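Local coordinates for nodulation protein S (Bradyrhizobium sp., PDB 3OFK), which probably transfers a methyl group from S-adenosylmethionine to a nitrogen of the lipochitooligosaccharide precursor during synthesis of nodulation factors, at residues Q41-R44 with L45-S49; E122-Y125 with Y126-D129; T135-D138 with N139-M143. All blocks are in the same frame, centred on the assembly; numbering follows the deposited sequence.

Contact 1: residues Q41-R44 with L45-S49; sequences QLLR and LSLSS
Leu45 and Leu47 reach back one turn along helix 33-46, where Leu45 N bonds to Gln41 O at 2.9 Å and, close to the C-terminal end, Leu47 N bonds to Leu43 O. Ser46 grips Leu42 O twice: its backbone N and its OG arrive from opposite faces of the carbonyl plane, and Ser46 OG lies 2.7 Å from Leu42 O. With OG anti to the carbonyl carbon (chi1 -55°), the hydroxyl is directed back up the helix. Serine suits this buried place, since the hydroxyl is satisfied by the main chain while its small side chain packs on Leu117, Val119 and Val151 of the sheet. On the outer side, CG of Leu43 meets CD1 of Leu47 at 3.9 Å, the branch point of one leucine against a terminal methyl of the next, one turn on, the two chains crossing at a slant. Arg44 bends at chi3 (64°) and brings its guanidinium side-on to Gln41, NE and NH2 both donating to OE1; NH2 to OE1 of Gln41 is 2.7 Å, with the oxygen close to the guanidinium plane. CD2 of Leu45 sits obliquely beside that group, 3.9 Å from Arg44 NH2. Arg44 NH1 forms a salt bridge with Glu184 of strand 181-189. The same arginine thus ties a neighbouring amide and a strand carboxylate together, and the two N-H groups converging on Gln41 OE1 probably fix the rotation of that amide.

Contact 2: residues E122-Y125 with Y126-D129; sequences EVLY and YLED. With SAH (S-adenosyl-L-homocysteine), chain E.
Tyr126 turns its ring against Tyr125 on one side and S-adenosyl-L-homocysteine on another, at the turn that follows strand 115-121. The aromatic contact is oblique, with planes at 44°: CE1 of Tyr125 stands over one face of the Tyr126 ring, near its rim, 3.7 Å from Tyr126 CZ. Chi1 of 51° puts Tyr125 CG between its backbone N and carbonyl carbon, which lays the ring alongside its neighbour, pointing the same way. Backbone bonds close the turn, Tyr126 N to Val123 O at 3.0 Å and Leu127 N to Leu124 O at 3.2 Å. A water joins the phenolic ends, bridging Tyr125 OH, Tyr126 OH and the carbonyl of Glu122, which accepts from it; Tyr126 OH also has a weak bond to Trp27 NE1. The carboxylate of Glu122 has its firm partner in Ala155 N. Van der Waals contacts meet the ligand here: CG2 of Val123 lies 3.5 Å from SAH C4, and CD2 of Tyr126 is 3.7 Å from SAH C8, so a branched and an aromatic side chain suit the adenine. An alanine replacing Tyr126 would remove the ring and is likely to leave Tyr125 CE1 and SAH C8 without a packing partner and the water without one of its mates. Around the turn, Leu124 and Leu127 pack on helix 130-142, Leu124 also meets Phe152 of strand 148-155, and Tyr126 rests on Thr13 and Leu17 of helix 13-21.

Contact 3: residues T135-D138 with N139-M143; sequences TAID and NMVKM
Ile137 and Val141 belong to successive turns of helix 130-142, and four i to i+4 bonds join the segments, from Asn139 N to Thr135 O through Lys142 N to Asp138 O; Val141 N to Ile137 O is 2.9 Å. The helix links two parallel strands, 115-121 and 148-155, of the Rossmann-like methyltransferase sheet, as a beta-alpha-beta crossover. Its side chains sort by face. Ile137 sends CG1 to the methyl of Met140, CE lying 3.9 Å away; the thioether chain gets there by bending at chi3 (-65°), which brings CE back against Ile137, 3.8 Å from its CA. An unbranched, flexible methionine suits this side, where Met140 also packs on Ile58 and Val120 of the sheet. Ile137 CG2 meets Val141 CG2 at 4.2 Å, a looser contact of beta-branched residues, and both side chains reach helix 169-179, Ile137 against Val172, Ile175 and Leu176 and Val141 against Ala179. Ala136, small and buried, lets the neighbouring Leu127 come close. Asn139 turns its amide outward from the helix, and its ND2 bonds to the carbonyls of Phe109 and Ile106, so an amide is apt here: it donates two protons to a loop that includes the ligand-binding Ile106. Asp138 and Lys142 lie on the exposed side. Tightly set against the backbone, CG2 of Val141 comes to 3.3 Å from Ile137 O.

In the fold
All three contacts are local, yet they differ in burial. Contact 2 is the most buried, a turn at the end of strand 115-121 that lines the ligand pocket chiefly with apolar and aromatic groups, beside the buried Glu122; contacts 1 and 3 are helical, each with a face on the sheet and another toward solvent. Contacts 2 and 3 touch directly, Leu124 CD1 lying 3.7 Å from Met140 CE, so the pocket turn and the crossover helix share one apolar layer. Contact 1 stands apart, with its centre about 23 Å from that of contact 2, and relies more on polar side chains, whereas contact 3 joins its turns mainly by aliphatic packing.

Contact 1: residues Q41-R44 with L45-S49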
loop_
_atom_site.group_PDB
_atom_site.type_symbol
_atom_site.label_atom_id
_atom_site.label_comp_id
_atom_site.label_asym_id
_atom_site.label_seq_id
_atom_site.Cartn_x
_atom_site.Cartn_y
_atom_site.Cartn_z
ATOM N N GLN A 41 9.121 2.614 8.725
ATOM C CA GLN A 41 9.887 2.646 7.472
ATOM C C GLN A 41 9.108 3.231 6.309
ATOM O O GLN A 41 9.601 4.050 5.543
ATOM C CB GLN A 41 10.374 1.237 7.079
ATOM C CG GLN A 41 11.465 0.656 7.991
ATOM C CD GLN A 41 12.615 1.601 8.224
ATOM O OE1 GLN A 41 13.023 2.338 7.320
ATOM N NE2 GLN A 41 13.157 1.585 9.447
ATOM N N LEU A 42 7.886 2.789 6.167
ATOM C CA LEU A 42 7.017 3.336 5.132
ATOM C C LEU A 42 6.866 4.885 5.260
ATOM O O LEU A 42 6.993 5.602 4.266
ATOM C CB LEU A 42 5.661 2.608 5.172
ATOM C CG LEU A 42 4.840 2.616 3.894
ATOM C CD1 LEU A 42 5.459 1.668 2.858
ATOM C CD2 LEU A 42 3.406 2.250 4.169
ATOM N N LEU A 43 6.636 5.396 6.477
ATOM C CA LEU A 43 6.535 6.846 6.686
ATOM C C LEU A 43 7.895 7.533 6.484
ATOM O O LEU A 43 7.925 8.591 5.888
ATOM C CB LEU A 43 5.946 7.213 8.060
ATOM C CG LEU A 43 5.579 8.695 8.285
ATOM C CD1 LEU A 43 4.513 9.189 7.317
ATOM C CD2 LEU A 43 5.098 8.935 9.680
ATOM N N ARG A 44 9.002 6.919 6.934
ATOM C CA ARG A 44 10.327 7.522 6.754
ATOM C C ARG A 44 10.580 7.734 5.269
ATOM O O ARG A 44 11.013 8.812 4.854
ATOM C CB ARG A 44 11.466 6.667 7.357
ATOM C CG ARG A 44 12.870 7.224 7.091
ATOM C CD ARG A 44 13.973 6.334 7.666
ATOM N NE ARG A 44 14.009 5.012 7.035
ATOM C CZ ARG A 44 14.584 4.741 5.861
ATOM N NH1 ARG A 44 15.173 5.701 5.161
ATOM N NH2 ARG A 44 14.565 3.499 5.375
ATOM N N LEU A 45 10.297 6.704 4.471
ATOM C CA LEU A 45 10.442 6.812 3.027
ATOM C C LEU A 45 9.506 7.881 2.457
ATOM O O LEU A 45 9.890 8.595 1.549
ATOM C CB LEU A 45 10.196 5.447 2.337
ATOM C CG LEU A 45 11.184 4.295 2.631
ATOM C CD1 LEU A 45 10.799 2.964 1.944
ATOM C CD2 LEU A 45 12.574 4.708 2.263
ATOM N N SER A 46 8.271 7.953 2.951
ATOM C CA SER A 46 7.268 8.883 2.408
ATOM C C SER A 46 7.672 10.339 2.668
ATOM O O SER A 46 7.420 11.225 1.827
ATOM C CB SER A 46 5.884 8.612 3.013
ATOM O OG SER A 46 5.457 7.258 2.843
ATOM N N LEU A 47 8.334 10.567 3.814
ATOM C CA LEU A 47 8.699 11.917 4.250
ATOM C C LEU A 47 10.092 12.310 3.797
ATOM O O LEU A 47 10.517 13.431 4.080
ATOM C CB LEU A 47 8.602 12.060 5.788
ATOM C CG LEU A 47 7.204 11.947 6.413
ATOM C CD1 LEU A 47 7.247 12.212 7.948
ATOM C CD2 LEU A 47 6.205 12.901 5.728
ATOM N N SER A 48 10.805 11.425 3.088
ATOM C CA SER A 48 12.222 11.678 2.752
ATOM C C SER A 48 12.469 13.027 2.103
ATOM O O SER A 48 13.535 13.601 2.291
ATOM C CB SER A 48 12.791 10.589 1.846
ATOM O OG SER A 48 12.742 9.340 2.499
ATOM N N SER A 49 11.488 13.515 1.347
ATOM C CA SER A 49 11.578 14.787 0.611
ATOM C C SER A 49 10.805 15.930 1.257
ATOM O O SER A 49 10.548 16.947 0.598
ATOM C CB SER A 49 11.059 14.598 -0.828
ATOM O OG SER A 49 12.056 13.995 -1.651
#

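Contact 2: residues E122-Y125 with Y126-D129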
loop_
_atom_site.group_PDB
_atom_site.type_symbol
_atom_site.label_atom_id
_atom_site.label_comp_id
_atom_site.label_asym_id
_atom_site.label_seq_id
_atom_site.Cartn_x
_atom_site.Cartn_y
_atom_site.Cartn_z
ATOM N N GLU A 122 1.449 -3.478 0.657
ATOM C CA GLU A 122 0.746 -4.709 1.112
ATOM C C GLU A 122 -0.669 -4.810 0.501
ATOM O O GLU A 122 -1.621 -5.258 1.128
ATOM C CB GLU A 122 0.679 -4.786 2.624
ATOM C CG GLU A 122 1.995 -4.497 3.378
ATOM C CD GLU A 122 3.121 -5.469 3.022
ATOM O OE1 GLU A 122 2.828 -6.610 2.580
ATOM O OE2 GLU A 122 4.286 -5.045 3.145
ATOM N N VAL A 123 -0.748 -4.418 -0.748
ATOM C CA VAL A 123 -2.000 -4.428 -1.517
ATOM C C VAL A 123 -1.895 -5.123 -2.887
ATOM O O VAL A 123 -2.807 -5.865 -3.258
ATOM C CB VAL A 123 -2.547 -3.000 -1.699
ATOM C CG1 VAL A 123 -1.512 -2.122 -2.387
ATOM C CG2 VAL A 123 -3.789 -3.049 -2.515
ATOM N N LEU A 124 -0.804 -4.918 -3.627
ATOM C CA LEU A 124 -0.768 -5.376 -5.035
ATOM C C LEU A 124 -0.817 -6.899 -5.195
ATOM O O LEU A 124 -1.292 -7.387 -6.221
ATOM C CB LEU A 124 0.386 -4.776 -5.834
ATOM C CG LEU A 124 0.464 -3.266 -6.084
ATOM C CD1 LEU A 124 1.783 -2.922 -6.856
ATOM C CD2 LEU A 124 -0.737 -2.756 -6.859
ATOM N N TYR A 125 -0.440 -7.658 -4.169
ATOM C CA TYR A 125 -0.584 -9.113 -4.267
ATOM C C TYR A 125 -2.026 -9.638 -4.201
ATOM O O TYR A 125 -2.269 -10.817 -4.468
ATOM C CB TYR A 125 0.281 -9.846 -3.246
ATOM C CG TYR A 125 0.180 -9.406 -1.798
ATOM C CD1 TYR A 125 -0.867 -9.813 -0.979
ATOM C CD2 TYR A 125 1.184 -8.619 -1.233
ATOM C CE1 TYR A 125 -0.919 -9.421 0.373
ATOM C CE2 TYR A 125 1.134 -8.233 0.096
ATOM C CZ TYR A 125 0.093 -8.632 0.884
ATOM O OH TYR A 125 0.101 -8.237 2.199
ATOM N N TYR A 126 -2.997 -8.791 -3.864
ATOM C CA TYR A 126 -4.388 -9.258 -3.921
ATOM C C TYR A 126 -4.904 -9.367 -5.364
ATOM O O TYR A 126 -5.944 -9.926 -5.620
ATOM C CB TYR A 126 -5.305 -8.351 -3.089
ATOM C CG TYR A 126 -5.041 -8.478 -1.608
ATOM C CD1 TYR A 126 -5.373 -9.643 -0.919
ATOM C CD2 TYR A 126 -4.451 -7.451 -0.902
ATOM C CE1 TYR A 126 -5.120 -9.778 0.452
ATOM C CE2 TYR A 126 -4.178 -7.584 0.447
ATOM C CZ TYR A 126 -4.519 -8.741 1.111
ATOM O OH TYR A 126 -4.236 -8.816 2.440
ATOM N N LEU A 127 -4.186 -8.831 -6.316
ATOM C CA LEU A 127 -4.643 -8.928 -7.701
ATOM C C LEU A 127 -4.478 -10.384 -8.179
ATOM O O LEU A 127 -3.678 -11.140 -7.631
ATOM C CB LEU A 127 -3.872 -7.951 -8.576
ATOM C CG LEU A 127 -4.168 -6.484 -8.259
ATOM C CD1 LEU A 127 -3.065 -5.627 -8.884
ATOM C CD2 LEU A 127 -5.561 -6.078 -8.751
ATOM N N GLU A 128 -5.252 -10.776 -9.187
ATOM C CA GLU A 128 -5.311 -12.172 -9.618
ATOM C C GLU A 128 -4.125 -12.692 -10.424
ATOM O O GLU A 128 -3.828 -13.883 -10.374
ATOM C CB GLU A 128 -6.567 -12.411 -10.464
ATOM C CG GLU A 128 -7.844 -12.184 -9.708
ATOM C CD GLU A 128 -9.046 -12.360 -10.607
ATOM O OE1 GLU A 128 -9.473 -11.365 -11.239
ATOM O OE2 GLU A 128 -9.546 -13.505 -10.689
ATOM N N ASP A 129 -3.493 -11.834 -11.208
ATOM C CA ASP A 129 -2.378 -12.280 -12.064
ATOM C C ASP A 129 -1.434 -11.149 -12.372
ATOM O O ASP A 129 -1.680 -10.004 -11.963
ATOM C CB ASP A 129 -2.932 -12.909 -13.349
ATOM C CG ASP A 129 -3.892 -11.987 -14.088
ATOM O OD1 ASP A 129 -3.507 -10.821 -14.364
ATOM O OD2 ASP A 129 -4.996 -12.449 -14.426
HETATM N N SAH E . -1.455 0.045 2.907
HETATM C CA SAH E . -1.849 -0.262 4.277
HETATM C CB SAH E . -2.968 -1.301 4.272
HETATM C CG SAH E . -2.674 -2.708 3.774
HETATM S SD SAH E . -4.025 -3.911 4.027
HETATM C C SAH E . -0.690 -0.733 5.169
HETATM O O SAH E . 0.392 -1.073 4.685
HETATM O OXT SAH E . -0.822 -0.778 6.391
HETATM C "C5'" SAH E . -4.564 -3.947 2.286
HETATM C "C4'" SAH E . -5.648 -2.981 1.851
HETATM O "O4'" SAH E . -5.726 -3.002 0.426
HETATM C "C3'" SAH E . -7.041 -3.318 2.381
HETATM O "O3'" SAH E . -7.689 -2.123 2.837
HETATM C "C2'" SAH E . -7.742 -3.905 1.146
HETATM O "O2'" SAH E . -9.135 -3.710 1.176
HETATM C "C1'" SAH E . -7.088 -3.110 0.050
HETATM N N9 SAH E . -7.143 -3.643 -1.331
HETATM C C8 SAH E . -6.998 -4.947 -1.732
HETATM N N7 SAH E . -7.067 -4.981 -3.080
HETATM C C5 SAH E . -7.245 -3.733 -3.548
HETATM C C6 SAH E . -7.321 -3.267 -4.860
HETATM N N6 SAH E . -7.317 -4.167 -5.883
HETATM N N1 SAH E . -7.496 -1.919 -5.055
HETATM C C2 SAH E . -7.535 -1.057 -3.964
HETATM N N3 SAH E . -7.423 -1.543 -2.665
HETATM C C4 SAH E . -7.260 -2.869 -2.459
HETATM O O HOH W 1 -2.230 -6.593 3.095
HETATM O O HOH W 2 -1.146 -11.956 -6.661
#

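Contact 3: residues T135-D138 with N139-M143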
loop_
_atom_site.group_PDB
_atom_site.type_symbol
_atom_site.label_atom_id
_atom_site.label_comp_id
_atom_site.label_asym_id
_atom_site.label_seq_id
_atom_site.Cartn_x
_atom_site.Cartn_y
_atom_site.Cartn_z
ATOM N N THR A 135 -1.009 -3.689 -15.226
ATOM C CA THR A 135 -2.015 -2.674 -15.508
ATOM C C THR A 135 -2.085 -1.668 -14.340
ATOM O O THR A 135 -2.045 -0.465 -14.544
ATOM C CB THR A 135 -3.416 -3.279 -15.731
ATOM O OG1 THR A 135 -3.447 -3.957 -16.992
ATOM C CG2 THR A 135 -4.479 -2.187 -15.750
ATOM N N ALA A 136 -2.210 -2.179 -13.129
ATOM C CA ALA A 136 -2.227 -1.325 -11.935
ATOM C C ALA A 136 -0.942 -0.492 -11.794
ATOM O O ALA A 136 -0.980 0.661 -11.431
ATOM C CB ALA A 136 -2.413 -2.170 -10.685
ATOM N N ILE A 137 0.201 -1.102 -12.038
ATOM C CA ILE A 137 1.450 -0.378 -11.994
ATOM C C ILE A 137 1.467 0.715 -13.051
ATOM O O ILE A 137 1.865 1.820 -12.735
ATOM C CB ILE A 137 2.645 -1.306 -12.124
ATOM C CG1 ILE A 137 2.750 -2.126 -10.881
ATOM C CG2 ILE A 137 3.954 -0.533 -12.290
ATOM C CD1 ILE A 137 3.637 -3.267 -11.017
ATOM N N ASP A 138 0.990 0.445 -14.271
ATOM C CA ASP A 138 1.021 1.477 -15.326
ATOM C C ASP A 138 0.174 2.658 -14.877
ATOM O O ASP A 138 0.485 3.829 -15.156
ATOM C CB ASP A 138 0.503 0.948 -16.689
ATOM C CG ASP A 138 1.391 -0.137 -17.302
ATOM O OD1 ASP A 138 2.533 -0.311 -16.847
ATOM O OD2 ASP A 138 0.938 -0.835 -18.244
ATOM N N ASN A 139 -0.933 2.340 -14.216
ATOM C CA ASN A 139 -1.884 3.348 -13.753
ATOM C C ASN A 139 -1.228 4.244 -12.707
ATOM O O ASN A 139 -1.375 5.462 -12.738
ATOM C CB ASN A 139 -3.132 2.653 -13.179
ATOM C CG ASN A 139 -4.331 3.615 -12.971
ATOM O OD1 ASN A 139 -4.406 4.709 -13.546
ATOM N ND2 ASN A 139 -5.279 3.183 -12.141
ATOM N N MET A 140 -0.531 3.608 -11.759
ATOM C CA MET A 140 0.213 4.316 -10.727
ATOM C C MET A 140 1.311 5.210 -11.354
ATOM O O MET A 140 1.446 6.398 -10.981
ATOM C CB MET A 140 0.819 3.320 -9.733
ATOM C CG MET A 140 -0.183 2.618 -8.901
ATOM S SD MET A 140 0.614 1.785 -7.513
ATOM C CE MET A 140 1.652 0.529 -8.285
ATOM N N VAL A 141 2.061 4.667 -12.320
ATOM C CA VAL A 141 3.121 5.442 -12.979
ATOM C C VAL A 141 2.496 6.669 -13.636
ATOM O O VAL A 141 2.976 7.787 -13.440
ATOM C CB VAL A 141 3.908 4.615 -14.023
ATOM C CG1 VAL A 141 4.876 5.522 -14.857
ATOM C CG2 VAL A 141 4.649 3.500 -13.326
ATOM N N LYS A 142 1.405 6.443 -14.372
ATOM C CA LYS A 142 0.701 7.516 -15.060
ATOM C C LYS A 142 0.251 8.627 -14.108
ATOM O O LYS A 142 0.340 9.803 -14.468
ATOM C CB LYS A 142 -0.502 6.971 -15.836
ATOM C CG LYS A 142 -1.426 8.054 -16.425
ATOM C CD LYS A 142 -2.648 7.411 -17.118
ATOM C CE LYS A 142 -3.956 8.085 -16.690
ATOM N NZ LYS A 142 -4.266 7.772 -15.262
ATOM N N MET A 143 -0.242 8.259 -12.916
ATOM C CA MET A 143 -0.683 9.263 -11.912
ATOM C C MET A 143 0.452 9.912 -11.068
ATOM O O MET A 143 0.154 10.704 -10.162
ATOM C CB MET A 143 -1.686 8.642 -10.920
ATOM C CG MET A 143 -3.022 8.192 -11.502
ATOM S SD MET A 143 -4.067 7.512 -10.165
ATOM C CE MET A 143 -3.301 5.991 -9.742
#